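Local coordinates for SMI1/KNR4 family protein (Pseudomonas syringae pv. tomato, PDB 2PAG), which is of unknown function but binds calcium and belongs to the SMI1/KNR4 family of the SUKH clan, at residues I30-L34 and Y70-C75; S56-V60 and P89-D93; V83-I88 and Y97-E102; G104-L108 and E119-V124. All blocks are in the same frame, centred on the assembly; numbering follows the deposited sequence.

The four contacts lead from a helical layer across a four-stranded antiparallel sheet to its far edge. Contact 1 packs helix 24-34 on helix 71-81, and L71, V74 and C75 of that helix also touch P89 or V60 of contact 2, the centres about 14 Å apart. Contacts 2 and 3 share strand 88-93 and cross along the chain; contact 3 pairs the start of that strand with strand 96-100. Contact 4, its centre about 10 Å from that of contact 3, joins strands 106-109 and 119-121, and follows it in sequence. Together contacts 3 and 4 supply E101 and T105 to one calcium ion, so the metal site spans the connection between the two middle strands. Contacts 1 and 4 do not touch.

Contact 1. Residues I30-L34 and Y70-C75; sequences IEEQL and YLPEVC
L34 and P72 face each other where helix 24-34 passes the first turn of helix 71-81. The two helix segments run in nearly the same direction, 30° apart, and side chains from both meet between them.

Most of the contact is apolar. The L34 methyl CD2 rests 3.9 Å from P72 CA while CD1 reaches C75 SG at 4.0 Å, so one leucine fork touches two residues that lie a turn apart. One turn before L34 on the same helix, I30 splits its work between its branches. CG2 goes to the L71 methyl CD2, and L71 in turn leans on V60 and I88 further inside. CD1 ends 3.8 Å from P72 CG, the two side chains crossing at about a right angle. The same methyl lies 3.8 Å from Y70 OH.

The aromatic part begins at Y70, the N-cap residue of helix 71-81. Its CG is anti to the backbone N (chi1 -172°), which swings the ring over the proline and carries the hydroxyl toward the other helix. P72 CD sits 3.4 Å above the ring plane, over its centre.

The polar link runs through a water at the edge of the tyrosine ring, in its plane. This water donates to Q33 OE1 at 2.6 Å and lies 2.5 Å from Y70 OH. The Q33 amide is turned 43° from the ring.

No direct hydrogen bond crosses between these segments, so the chemistry implies that the helices are held together by the fit of aliphatic, proline and sulfur surfaces, with one water bridge at the rim.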
loop_
_atom_site.group_PDB
_atom_site.type_symbol
_atom_site.label_atom_id
_atom_site.label_comp_id
_atom_site.label_asym_id
_atom_site.label_seq_id
_atom_site.Cartn_x
_atom_site.Cartn_y
_atom_site.Cartn_z
ATOM N N ILE A 30 13.876 0.635 0.673
ATOM C CA ILE A 30 12.906 0.774 -0.409
ATOM C C ILE A 30 12.849 2.221 -0.902
ATOM O O ILE A 30 12.833 2.475 -2.109
ATOM C CB ILE A 30 11.495 0.353 0.048
ATOM C CG1 ILE A 30 11.490 -1.128 0.428
ATOM C CG2 ILE A 30 10.478 0.644 -1.051
ATOM C CD1 ILE A 30 11.773 -2.075 -0.727
ATOM N N GLU A 31 12.816 3.167 0.028
ATOM C CA GLU A 31 12.769 4.579 -0.344
ATOM C C GLU A 31 13.962 4.929 -1.221
ATOM O O GLU A 31 13.819 5.560 -2.267
ATOM C CB GLU A 31 12.799 5.471 0.897
ATOM C CG GLU A 31 11.562 5.378 1.759
ATOM C CD GLU A 31 11.578 6.370 2.901
ATOM O OE1 GLU A 31 12.474 6.268 3.769
ATOM O OE2 GLU A 31 10.693 7.253 2.932
ATOM N N GLU A 32 15.143 4.515 -0.788
ATOM C CA GLU A 32 16.354 4.809 -1.540
ATOM C C GLU A 32 16.345 4.164 -2.920
ATOM O O GLU A 32 16.782 4.772 -3.895
ATOM C CB GLU A 32 17.577 4.361 -0.742
ATOM C CG GLU A 32 17.640 4.997 0.636
ATOM C CD GLU A 32 18.862 4.571 1.424
ATOM O OE1 GLU A 32 19.156 3.355 1.453
ATOM O OE2 GLU A 32 19.519 5.451 2.022
ATOM N N GLN A 33 15.843 2.937 -3.004
ATOM C CA GLN A 33 15.771 2.227 -4.279
ATOM C C GLN A 33 14.899 2.951 -5.289
ATOM O O GLN A 33 15.177 2.930 -6.492
ATOM C CB GLN A 33 15.177 0.841 -4.089
ATOM C CG GLN A 33 16.077 -0.179 -3.482
ATOM C CD GLN A 33 15.338 -1.479 -3.276
ATOM O OE1 GLN A 33 14.724 -2.019 -4.208
ATOM N NE2 GLN A 33 15.379 -1.992 -2.055
ATOM N N LEU A 34 13.827 3.568 -4.797
ATOM C CA LEU A 34 12.892 4.278 -5.663
ATOM C C LEU A 34 13.158 5.777 -5.698
ATOM O O LEU A 34 12.484 6.525 -6.409
ATOM C CB LEU A 34 11.463 4.008 -5.192
ATOM C CG LEU A 34 11.008 2.552 -5.337
ATOM C CD1 LEU A 34 9.787 2.306 -4.471
ATOM C CD2 LEU A 34 10.696 2.253 -6.793
ATOM N N TYR A 70 5.281 -6.583 -4.261
ATOM C CA TYR A 70 6.541 -5.927 -3.903
ATOM C C TYR A 70 6.528 -4.487 -4.424
ATOM O O TYR A 70 6.518 -4.252 -5.631
ATOM C CB TYR A 70 7.711 -6.716 -4.500
ATOM C CG TYR A 70 9.069 -6.246 -4.051
ATOM C CD1 TYR A 70 9.368 -6.107 -2.697
ATOM C CD2 TYR A 70 10.064 -5.950 -4.979
ATOM C CE1 TYR A 70 10.633 -5.681 -2.277
ATOM C CE2 TYR A 70 11.327 -5.522 -4.572
ATOM C CZ TYR A 70 11.606 -5.392 -3.224
ATOM O OH TYR A 70 12.864 -4.986 -2.835
ATOM N N LEU A 71 6.565 -3.521 -3.507
ATOM C CA LEU A 71 6.472 -2.109 -3.881
ATOM C C LEU A 71 7.309 -1.612 -5.060
ATOM O O LEU A 71 6.781 -0.939 -5.948
ATOM C CB LEU A 71 6.717 -1.217 -2.655
ATOM C CG LEU A 71 6.397 0.277 -2.804
ATOM C CD1 LEU A 71 4.983 0.471 -3.371
ATOM C CD2 LEU A 71 6.512 0.956 -1.444
ATOM N N PRO A 72 8.616 -1.922 -5.094
ATOM C CA PRO A 72 9.405 -1.435 -6.230
ATOM C C PRO A 72 8.888 -1.940 -7.575
ATOM O O PRO A 72 8.892 -1.198 -8.559
ATOM C CB PRO A 72 10.811 -1.934 -5.912
ATOM C CG PRO A 72 10.832 -1.915 -4.408
ATOM C CD PRO A 72 9.489 -2.536 -4.077
ATOM N N GLU A 73 8.454 -3.199 -7.621
ATOM C CA GLU A 73 7.926 -3.760 -8.862
ATOM C C GLU A 73 6.552 -3.178 -9.191
ATOM O O GLU A 73 6.247 -2.925 -10.356
ATOM C CB GLU A 73 7.836 -5.290 -8.781
ATOM C CG GLU A 73 9.178 -6.011 -8.662
ATOM C CD GLU A 73 9.963 -6.076 -9.969
ATOM O OE1 GLU A 73 11.070 -6.660 -9.960
ATOM O OE2 GLU A 73 9.484 -5.557 -11.002
ATOM N N VAL A 74 5.716 -2.978 -8.174
ATOM C CA VAL A 74 4.393 -2.405 -8.395
ATOM C C VAL A 74 4.535 -0.965 -8.918
ATOM O O VAL A 74 3.788 -0.534 -9.795
ATOM C CB VAL A 74 3.545 -2.412 -7.086
ATOM C CG1 VAL A 74 2.235 -1.685 -7.300
ATOM C CG2 VAL A 74 3.256 -3.847 -6.660
ATOM N N CYS A 75 5.503 -0.224 -8.380
ATOM C CA CYS A 75 5.733 1.152 -8.814
ATOM C C CYS A 75 6.155 1.185 -10.276
ATOM O O CYS A 75 5.618 1.956 -11.070
ATOM C CB CYS A 75 6.820 1.817 -7.968
ATOM S SG CYS A 75 6.275 2.342 -6.332
HETATM O O HOH W 1 14.714 -4.621 -4.436
#

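Contact 2. Residues S56-V60 and P89-D93; sequences SLEPV and PICQD
V60 and P59 meet strand 88-93 at a classic beta bulge, where I90 and C91 both face Y98 of the neighbouring strand 96-100. The loop that follows helix 40-49 runs along the outer edge of this antiparallel sheet, with its direction 157° from that of 89-93.

One direct hydrogen bond joins the backbones: V60 N donates to I90 O at 2.9 Å, nearly straight at 168°, although the donor stands above the carbonyl plane. The valine methyls CG1 and CG2 also crowd this oxygen, with CG1 3.5 Å from I90 O. I90 starts away from the loop at CB, and its side chain packs on F42 and F45 of helix 40-49 and on V124.

Further along, two waters stand between the chains. One receives a bond from Q92 N at 2.9 Å and donates to E58 O at 2.8 Å; the other takes E58 N and gives to Q92 O. Together they stitch residues that do not pair directly.

The apolar filling is centred on sulfur. With SG anti to its own backbone N (chi1 -174°), C91 puts the sulfur against the loop, 3.9 Å from L57 CB and 4.2 Å from P59 CG. Helix 124-132 covers this cluster through W127, V131 and W132. The side chains of L57 and D93 cross obliquely, L57 CD2 lying 3.9 Å from D93 OD1.

P89 O is buried without a polar partner, and V60 CG1 lies 3.6 Å from it.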
loop_
_atom_site.group_PDB
_atom_site.type_symbol
_atom_site.label_atom_id
_atom_site.label_comp_id
_atom_site.label_asym_id
_atom_site.label_seq_id
_atom_site.Cartn_x
_atom_site.Cartn_y
_atom_site.Cartn_z
ATOM N N SER A 56 -10.551 -8.992 -0.649
ATOM C CA SER A 56 -10.253 -9.145 -2.071
ATOM C C SER A 56 -9.176 -8.201 -2.594
ATOM O O SER A 56 -9.016 -8.058 -3.807
ATOM C CB SER A 56 -11.527 -8.939 -2.896
ATOM O OG SER A 56 -12.029 -7.619 -2.740
ATOM N N LEU A 57 -8.459 -7.544 -1.690
ATOM C CA LEU A 57 -7.392 -6.625 -2.080
ATOM C C LEU A 57 -6.092 -7.019 -1.396
ATOM O O LEU A 57 -6.089 -7.424 -0.238
ATOM C CB LEU A 57 -7.753 -5.184 -1.704
ATOM C CG LEU A 57 -8.879 -4.531 -2.515
ATOM C CD1 LEU A 57 -9.253 -3.202 -1.900
ATOM C CD2 LEU A 57 -8.439 -4.342 -3.951
ATOM N N GLU A 58 -4.989 -6.911 -2.131
ATOM C CA GLU A 58 -3.676 -7.235 -1.596
ATOM C C GLU A 58 -2.799 -5.995 -1.723
ATOM O O GLU A 58 -2.198 -5.741 -2.770
ATOM C CB GLU A 58 -3.043 -8.382 -2.374
ATOM C CG GLU A 58 -3.755 -9.704 -2.244
ATOM C CD GLU A 58 -3.071 -10.782 -3.057
ATOM O OE1 GLU A 58 -3.219 -10.769 -4.294
ATOM O OE2 GLU A 58 -2.369 -11.625 -2.462
ATOM N N PRO A 59 -2.716 -5.197 -0.653
ATOM C CA PRO A 59 -1.897 -3.989 -0.706
ATOM C C PRO A 59 -0.407 -4.276 -0.893
ATOM O O PRO A 59 0.052 -5.416 -0.769
ATOM C CB PRO A 59 -2.195 -3.309 0.632
ATOM C CG PRO A 59 -3.541 -3.859 1.017
ATOM C CD PRO A 59 -3.406 -5.301 0.640
ATOM N N VAL A 60 0.346 -3.225 -1.186
ATOM C CA VAL A 60 1.773 -3.372 -1.401
ATOM C C VAL A 60 2.537 -3.813 -0.159
ATOM O O VAL A 60 2.117 -3.577 0.990
ATOM C CB VAL A 60 2.404 -2.068 -1.937
ATOM C CG1 VAL A 60 1.781 -1.701 -3.281
ATOM C CG2 VAL A 60 2.226 -0.939 -0.933
ATOM N N PRO A 89 1.943 3.885 -5.388
ATOM C CA PRO A 89 0.847 2.928 -5.210
ATOM C C PRO A 89 0.797 2.286 -3.836
ATOM O O PRO A 89 1.829 1.943 -3.264
ATOM C CB PRO A 89 1.114 1.886 -6.292
ATOM C CG PRO A 89 1.786 2.679 -7.358
ATOM C CD PRO A 89 2.737 3.557 -6.585
ATOM N N ILE A 90 -0.410 2.142 -3.297
ATOM C CA ILE A 90 -0.571 1.465 -2.025
ATOM C C ILE A 90 -1.307 0.159 -2.314
ATOM O O ILE A 90 -1.173 -0.810 -1.578
ATOM C CB ILE A 90 -1.348 2.322 -0.971
ATOM C CG1 ILE A 90 -1.531 1.493 0.302
ATOM C CG2 ILE A 90 -2.722 2.761 -1.510
ATOM C CD1 ILE A 90 -2.064 2.280 1.489
ATOM N N CYS A 91 -2.070 0.115 -3.403
ATOM C CA CYS A 91 -2.770 -1.122 -3.716
ATOM C C CYS A 91 -3.273 -1.218 -5.144
ATOM O O CYS A 91 -3.992 -0.348 -5.623
ATOM C CB CYS A 91 -3.943 -1.320 -2.752
ATOM S SG CYS A 91 -4.792 -2.911 -2.922
ATOM N N GLN A 92 -2.883 -2.294 -5.817
ATOM C CA GLN A 92 -3.333 -2.531 -7.182
ATOM C C GLN A 92 -4.754 -3.107 -7.137
ATOM O O GLN A 92 -5.117 -3.821 -6.198
ATOM C CB GLN A 92 -2.402 -3.532 -7.865
ATOM C CG GLN A 92 -2.680 -3.723 -9.348
ATOM C CD GLN A 92 -1.841 -4.830 -9.956
ATOM O OE1 GLN A 92 -0.742 -5.126 -9.479
ATOM N NE2 GLN A 92 -2.350 -5.441 -11.032
ATOM N N ASP A 93 -5.566 -2.779 -8.134
ATOM C CA ASP A 93 -6.929 -3.308 -8.214
ATOM C C ASP A 93 -7.202 -3.496 -9.697
ATOM O O ASP A 93 -7.756 -2.616 -10.351
ATOM C CB ASP A 93 -7.943 -2.337 -7.602
ATOM C CG ASP A 93 -9.350 -2.925 -7.530
ATOM O OD1 ASP A 93 -9.493 -4.162 -7.672
ATOM O OD2 ASP A 93 -10.313 -2.153 -7.317
HETATM O O HOH W 2 -0.944 -4.104 -4.694
HETATM O O HOH W 3 -5.015 -6.257 -4.900
#

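Contact 3. Residues V83-I88 and Y97-E102; sequences VPRELI and YYCVEE. With CA (calcium ion), chain B.
L87 and C99 form the apolar middle, their CB atoms 3.7 Å apart. V83 broadens it with both methyls: CG1 lies 3.7 Å from C99 SG, and CG2 comes within 4.0 Å of Y97 CD2, the two side chains crossing at about a right angle. With SG anti to the carbonyl carbon (chi1 -51°), C99 carries its sulfur toward V83. A78 of helix 71-81 touches both V83 and Y97.

A type I beta turn, P84 to L87, then delivers the chain into strand 88-93, the first strand of a beta hairpin with 96-100. I88 and V100 form an antiparallel hydrogen-bonded pair in it: I88 N donates to V100 O at 3.1 Å, and V100 N returns a bond to I88 O at 2.8 Å. Both side chains lie on the face packed against F42. V100 O has a second donor, a water that also donates to E86 O.

Toward the surface, E86 OE1 and E102 OE2 come within 4.3 Å, like charges that probably repel mildly. E101 lies alongside L87, pointing the same way, with its CG 3.8 Å from L87 CD2. Beyond that aliphatic stem, E101 OE1 binds the calcium ion at 2.1 Å, together with D103 OD1 and T105 OG1.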
loop_
_atom_site.group_PDB
_atom_site.type_symbol
_atom_site.label_atom_id
_atom_site.label_comp_id
_atom_site.label_asym_id
_atom_site.label_seq_id
_atom_site.Cartn_x
_atom_site.Cartn_y
_atom_site.Cartn_z
ATOM N N VAL A 83 0.641 5.945 -14.266
ATOM C CA VAL A 83 0.475 6.588 -12.968
ATOM C C VAL A 83 1.572 7.631 -12.779
ATOM O O VAL A 83 2.753 7.341 -12.977
ATOM C CB VAL A 83 0.568 5.565 -11.816
ATOM C CG1 VAL A 83 0.503 6.284 -10.473
ATOM C CG2 VAL A 83 -0.563 4.561 -11.927
ATOM N N PRO A 84 1.196 8.870 -12.418
ATOM C CA PRO A 84 2.191 9.925 -12.207
ATOM C C PRO A 84 3.282 9.459 -11.237
ATOM O O PRO A 84 2.976 8.871 -10.203
ATOM C CB PRO A 84 1.357 11.067 -11.630
ATOM C CG PRO A 84 0.036 10.883 -12.314
ATOM C CD PRO A 84 -0.174 9.392 -12.245
ATOM N N ARG A 85 4.546 9.715 -11.576
ATOM C CA ARG A 85 5.681 9.312 -10.738
ATOM C C ARG A 85 5.594 9.830 -9.303
ATOM O O ARG A 85 6.119 9.210 -8.376
ATOM C CB ARG A 85 6.990 9.803 -11.367
ATOM C CG ARG A 85 8.256 9.495 -10.559
ATOM C CD ARG A 85 8.560 8.006 -10.531
ATOM N NE ARG A 85 9.987 7.735 -10.358
ATOM C CZ ARG A 85 10.627 7.732 -9.193
ATOM N NH1 ARG A 85 9.976 7.985 -8.068
ATOM N NH2 ARG A 85 11.927 7.471 -9.157
ATOM N N GLU A 86 4.939 10.972 -9.129
ATOM C CA GLU A 86 4.784 11.596 -7.818
ATOM C C GLU A 86 3.837 10.838 -6.885
ATOM O O GLU A 86 3.785 11.114 -5.684
ATOM C CB GLU A 86 4.279 13.030 -7.998
ATOM C CG GLU A 86 2.906 13.113 -8.642
ATOM C CD GLU A 86 2.547 14.514 -9.085
ATOM O OE1 GLU A 86 2.620 15.443 -8.250
ATOM O OE2 GLU A 86 2.185 14.687 -10.270
ATOM N N LEU A 87 3.090 9.890 -7.441
ATOM C CA LEU A 87 2.141 9.090 -6.668
ATOM C C LEU A 87 2.721 7.704 -6.415
ATOM O O LEU A 87 3.217 7.056 -7.341
ATOM C CB LEU A 87 0.819 8.952 -7.435
ATOM C CG LEU A 87 0.080 10.239 -7.811
ATOM C CD1 LEU A 87 -1.250 9.884 -8.486
ATOM C CD2 LEU A 87 -0.158 11.080 -6.554
ATOM N N ILE A 88 2.655 7.249 -5.164
ATOM C CA ILE A 88 3.168 5.925 -4.812
ATOM C C ILE A 88 2.013 4.958 -4.589
ATOM O O ILE A 88 1.193 5.155 -3.693
ATOM C CB ILE A 88 4.003 5.954 -3.518
ATOM C CG1 ILE A 88 5.141 6.964 -3.644
ATOM C CG2 ILE A 88 4.563 4.560 -3.238
ATOM C CD1 ILE A 88 5.893 7.193 -2.343
ATOM N N TYR A 97 -5.089 1.628 -9.783
ATOM C CA TYR A 97 -4.198 1.693 -8.626
ATOM C C TYR A 97 -4.595 2.727 -7.595
ATOM O O TYR A 97 -4.852 3.880 -7.931
ATOM C CB TYR A 97 -2.775 2.054 -9.064
ATOM C CG TYR A 97 -2.043 0.992 -9.836
ATOM C CD1 TYR A 97 -1.286 0.026 -9.182
ATOM C CD2 TYR A 97 -2.107 0.957 -11.226
ATOM C CE1 TYR A 97 -0.603 -0.951 -9.888
ATOM C CE2 TYR A 97 -1.431 -0.018 -11.946
ATOM C CZ TYR A 97 -0.682 -0.968 -11.271
ATOM O OH TYR A 97 -0.009 -1.937 -11.970
ATOM N N TYR A 98 -4.640 2.311 -6.335
ATOM C CA TYR A 98 -4.897 3.259 -5.257
ATOM C C TYR A 98 -3.473 3.751 -5.001
ATOM O O TYR A 98 -2.563 2.947 -4.794
ATOM C CB TYR A 98 -5.468 2.541 -4.032
ATOM C CG TYR A 98 -6.900 2.086 -4.216
ATOM C CD1 TYR A 98 -7.957 2.986 -4.097
ATOM C CD2 TYR A 98 -7.198 0.755 -4.505
ATOM C CE1 TYR A 98 -9.285 2.575 -4.254
ATOM C CE2 TYR A 98 -8.528 0.331 -4.666
ATOM C CZ TYR A 98 -9.558 1.249 -4.536
ATOM O OH TYR A 98 -10.864 0.832 -4.671
ATOM N N CYS A 99 -3.271 5.064 -5.070
ATOM C CA CYS A 99 -1.944 5.650 -4.887
ATOM C C CYS A 99 -1.960 6.749 -3.852
ATOM O O CYS A 99 -2.994 7.378 -3.619
ATOM C CB CYS A 99 -1.436 6.237 -6.202
ATOM S SG CYS A 99 -1.522 5.120 -7.614
ATOM N N VAL A 100 -0.794 7.016 -3.276
ATOM C CA VAL A 100 -0.677 8.021 -2.234
ATOM C C VAL A 100 0.122 9.247 -2.654
ATOM O O VAL A 100 1.233 9.139 -3.193
ATOM C CB VAL A 100 -0.037 7.405 -0.987
ATOM C CG1 VAL A 100 -0.161 8.352 0.193
ATOM C CG2 VAL A 100 -0.717 6.074 -0.676
ATOM N N GLU A 101 -0.469 10.415 -2.408
ATOM C CA GLU A 101 0.159 11.692 -2.717
ATOM C C GLU A 101 1.241 11.954 -1.679
ATOM O O GLU A 101 1.296 11.290 -0.637
ATOM C CB GLU A 101 -0.858 12.833 -2.645
ATOM C CG GLU A 101 -1.955 12.816 -3.676
ATOM C CD GLU A 101 -2.645 14.166 -3.753
ATOM O OE1 GLU A 101 -2.920 14.753 -2.682
ATOM O OE2 GLU A 101 -2.909 14.640 -4.879
ATOM N N GLU A 102 2.094 12.935 -1.958
ATOM C CA GLU A 102 3.169 13.275 -1.039
ATOM C C GLU A 102 2.634 13.706 0.323
ATOM O O GLU A 102 3.276 13.452 1.348
ATOM C CB GLU A 102 4.047 14.362 -1.665
ATOM C CG GLU A 102 4.542 13.959 -3.052
ATOM C CD GLU A 102 5.459 14.983 -3.689
ATOM O OE1 GLU A 102 6.568 15.206 -3.155
ATOM O OE2 GLU A 102 5.066 15.562 -4.729
HETATM CA CA CA B . -3.485 15.918 -1.020
HETATM O O HOH W 4 3.847 10.238 -3.039
#

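Contact 4. Residues G104-L108 and E119-V124; sequences GTVLL and ESWESV. With CA (calcium ion), chain B.
V106 and W121 are joined by a reciprocal pair of backbone hydrogen bonds. V106 N donates to W121 O at 3.0 Å, and W121 N to V106 O at 2.9 Å; in both, the donor lies in the carbonyl plane.

The side-chain packing centres on V106 and W121. W121 turns its ring edge to the other strand, with CE3 4.0 Å from V106 CG1 and CZ3 near L108 CB. The second methyl of V106, anti to its carbonyl carbon, goes the other way, its CG2 3.9 Å from V124 CG2. Further along, L108 and E119 lie side by side, the methyl L108 CD2 3.5 Å from the carboxylate oxygen E119 OE2.

These strands, 106-109 and the edge strand 119-121, form one outer pair of the four-stranded antiparallel sheet. W121 also meets Y98 on the next strand but one and packs edge-to-face with W127. S123 is the N-cap of helix 124-132, its OG reaching W125 N weakly and hydrogen-bonded to H126 ND1.

Water and metal contacts occupy the loop end. One water accepts from V124 N and donates to G104 O; a second donates to E122 O and bonds T105 OG1. T105 CG2 packs 3.5 Å from W121 O, while OG1 binds calcium at 2.4 Å, alongside E101 and D103.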
loop_
_atom_site.group_PDB
_atom_site.type_symbol
_atom_site.label_atom_id
_atom_site.label_comp_id
_atom_site.label_asym_id
_atom_site.label_seq_id
_atom_site.Cartn_x
_atom_site.Cartn_y
_atom_site.Cartn_z
ATOM N N GLY A 104 -0.036 12.511 1.703
ATOM C CA GLY A 104 -0.819 11.442 2.296
ATOM C C GLY A 104 -2.183 11.112 1.731
ATOM O O GLY A 104 -2.732 10.057 2.067
ATOM N N THR A 105 -2.744 11.980 0.894
ATOM C CA THR A 105 -4.057 11.701 0.324
ATOM C C THR A 105 -3.984 10.452 -0.551
ATOM O O THR A 105 -3.007 10.259 -1.271
ATOM C CB THR A 105 -4.557 12.879 -0.543
ATOM O OG1 THR A 105 -4.502 14.092 0.215
ATOM C CG2 THR A 105 -6.001 12.631 -1.003
ATOM N N VAL A 106 -5.005 9.602 -0.469
ATOM C CA VAL A 106 -5.056 8.390 -1.287
ATOM C C VAL A 106 -5.998 8.665 -2.448
ATOM O O VAL A 106 -7.114 9.153 -2.253
ATOM C CB VAL A 106 -5.587 7.176 -0.501
ATOM C CG1 VAL A 106 -5.619 5.953 -1.414
ATOM C CG2 VAL A 106 -4.692 6.906 0.703
ATOM N N LEU A 107 -5.542 8.353 -3.655
ATOM C CA LEU A 107 -6.340 8.582 -4.849
ATOM C C LEU A 107 -6.499 7.278 -5.597
ATOM O O LEU A 107 -5.798 6.306 -5.331
ATOM C CB LEU A 107 -5.639 9.576 -5.775
ATOM C CG LEU A 107 -5.122 10.893 -5.199
ATOM C CD1 LEU A 107 -4.370 11.669 -6.273
ATOM C CD2 LEU A 107 -6.289 11.712 -4.676
ATOM N N LEU A 108 -7.422 7.265 -6.546
ATOM C CA LEU A 108 -7.615 6.082 -7.362
ATOM C C LEU A 108 -7.282 6.489 -8.786
ATOM O O LEU A 108 -7.887 7.415 -9.327
ATOM C CB LEU A 108 -9.058 5.592 -7.277
ATOM C CG LEU A 108 -9.375 4.400 -8.181
ATOM C CD1 LEU A 108 -8.508 3.198 -7.818
ATOM C CD2 LEU A 108 -10.854 4.077 -8.040
ATOM N N GLU A 119 -12.859 10.216 -6.748
ATOM C CA GLU A 119 -12.883 9.716 -5.378
ATOM C C GLU A 119 -11.513 9.649 -4.711
ATOM O O GLU A 119 -10.521 9.259 -5.332
ATOM C CB GLU A 119 -13.544 8.339 -5.341
ATOM C CG GLU A 119 -12.872 7.293 -6.209
ATOM C CD GLU A 119 -13.727 6.053 -6.367
ATOM O OE1 GLU A 119 -14.188 5.514 -5.337
ATOM O OE2 GLU A 119 -13.940 5.618 -7.519
ATOM N N SER A 120 -11.469 10.030 -3.438
ATOM C CA SER A 120 -10.225 10.012 -2.677
ATOM C C SER A 120 -10.482 9.784 -1.192
ATOM O O SER A 120 -11.616 9.888 -0.719
ATOM C CB SER A 120 -9.464 11.325 -2.867
ATOM O OG SER A 120 -10.175 12.422 -2.319
ATOM N N TRP A 121 -9.414 9.477 -0.464
ATOM C CA TRP A 121 -9.483 9.222 0.970
ATOM C C TRP A 121 -8.472 10.120 1.671
ATOM O O TRP A 121 -7.352 10.301 1.186
ATOM C CB TRP A 121 -9.184 7.746 1.236
ATOM C CG TRP A 121 -10.216 6.852 0.621
ATOM C CD1 TRP A 121 -11.317 6.323 1.234
ATOM C CD2 TRP A 121 -10.301 6.466 -0.756
ATOM N NE1 TRP A 121 -12.087 5.634 0.322
ATOM C CE2 TRP A 121 -11.485 5.707 -0.908
ATOM C CE3 TRP A 121 -9.494 6.688 -1.880
ATOM C CZ2 TRP A 121 -11.880 5.170 -2.141
ATOM C CZ3 TRP A 121 -9.890 6.153 -3.109
ATOM C CH2 TRP A 121 -11.074 5.404 -3.225
ATOM N N GLU A 122 -8.868 10.683 2.808
ATOM C CA GLU A 122 -8.016 11.606 3.552
ATOM C C GLU A 122 -6.666 11.064 3.989
ATOM O O GLU A 122 -5.720 11.831 4.148
ATOM C CB GLU A 122 -8.749 12.140 4.786
ATOM C CG GLU A 122 -9.943 13.044 4.498
ATOM C CD GLU A 122 -11.065 12.337 3.769
ATOM O OE1 GLU A 122 -11.304 11.142 4.047
ATOM O OE2 GLU A 122 -11.724 12.990 2.925
ATOM N N SER A 123 -6.584 9.755 4.198
ATOM C CA SER A 123 -5.342 9.121 4.628
ATOM C C SER A 123 -5.363 7.642 4.290
ATOM O O SER A 123 -6.413 7.079 3.943
ATOM C CB SER A 123 -5.155 9.265 6.141
ATOM O OG SER A 123 -5.982 8.339 6.836
ATOM N N VAL A 124 -4.195 7.013 4.403
ATOM C CA VAL A 124 -4.074 5.590 4.133
ATOM C C VAL A 124 -4.932 4.806 5.121
ATOM O O VAL A 124 -5.425 3.721 4.806
ATOM C CB VAL A 124 -2.606 5.135 4.246
ATOM C CG1 VAL A 124 -2.529 3.631 4.339
ATOM C CG2 VAL A 124 -1.818 5.644 3.047
HETATM CA CA CA B . -3.485 15.918 -1.020
HETATM O O HOH W 5 -1.912 8.910 4.341
HETATM O O HOH W 6 -5.759 14.254 2.640
#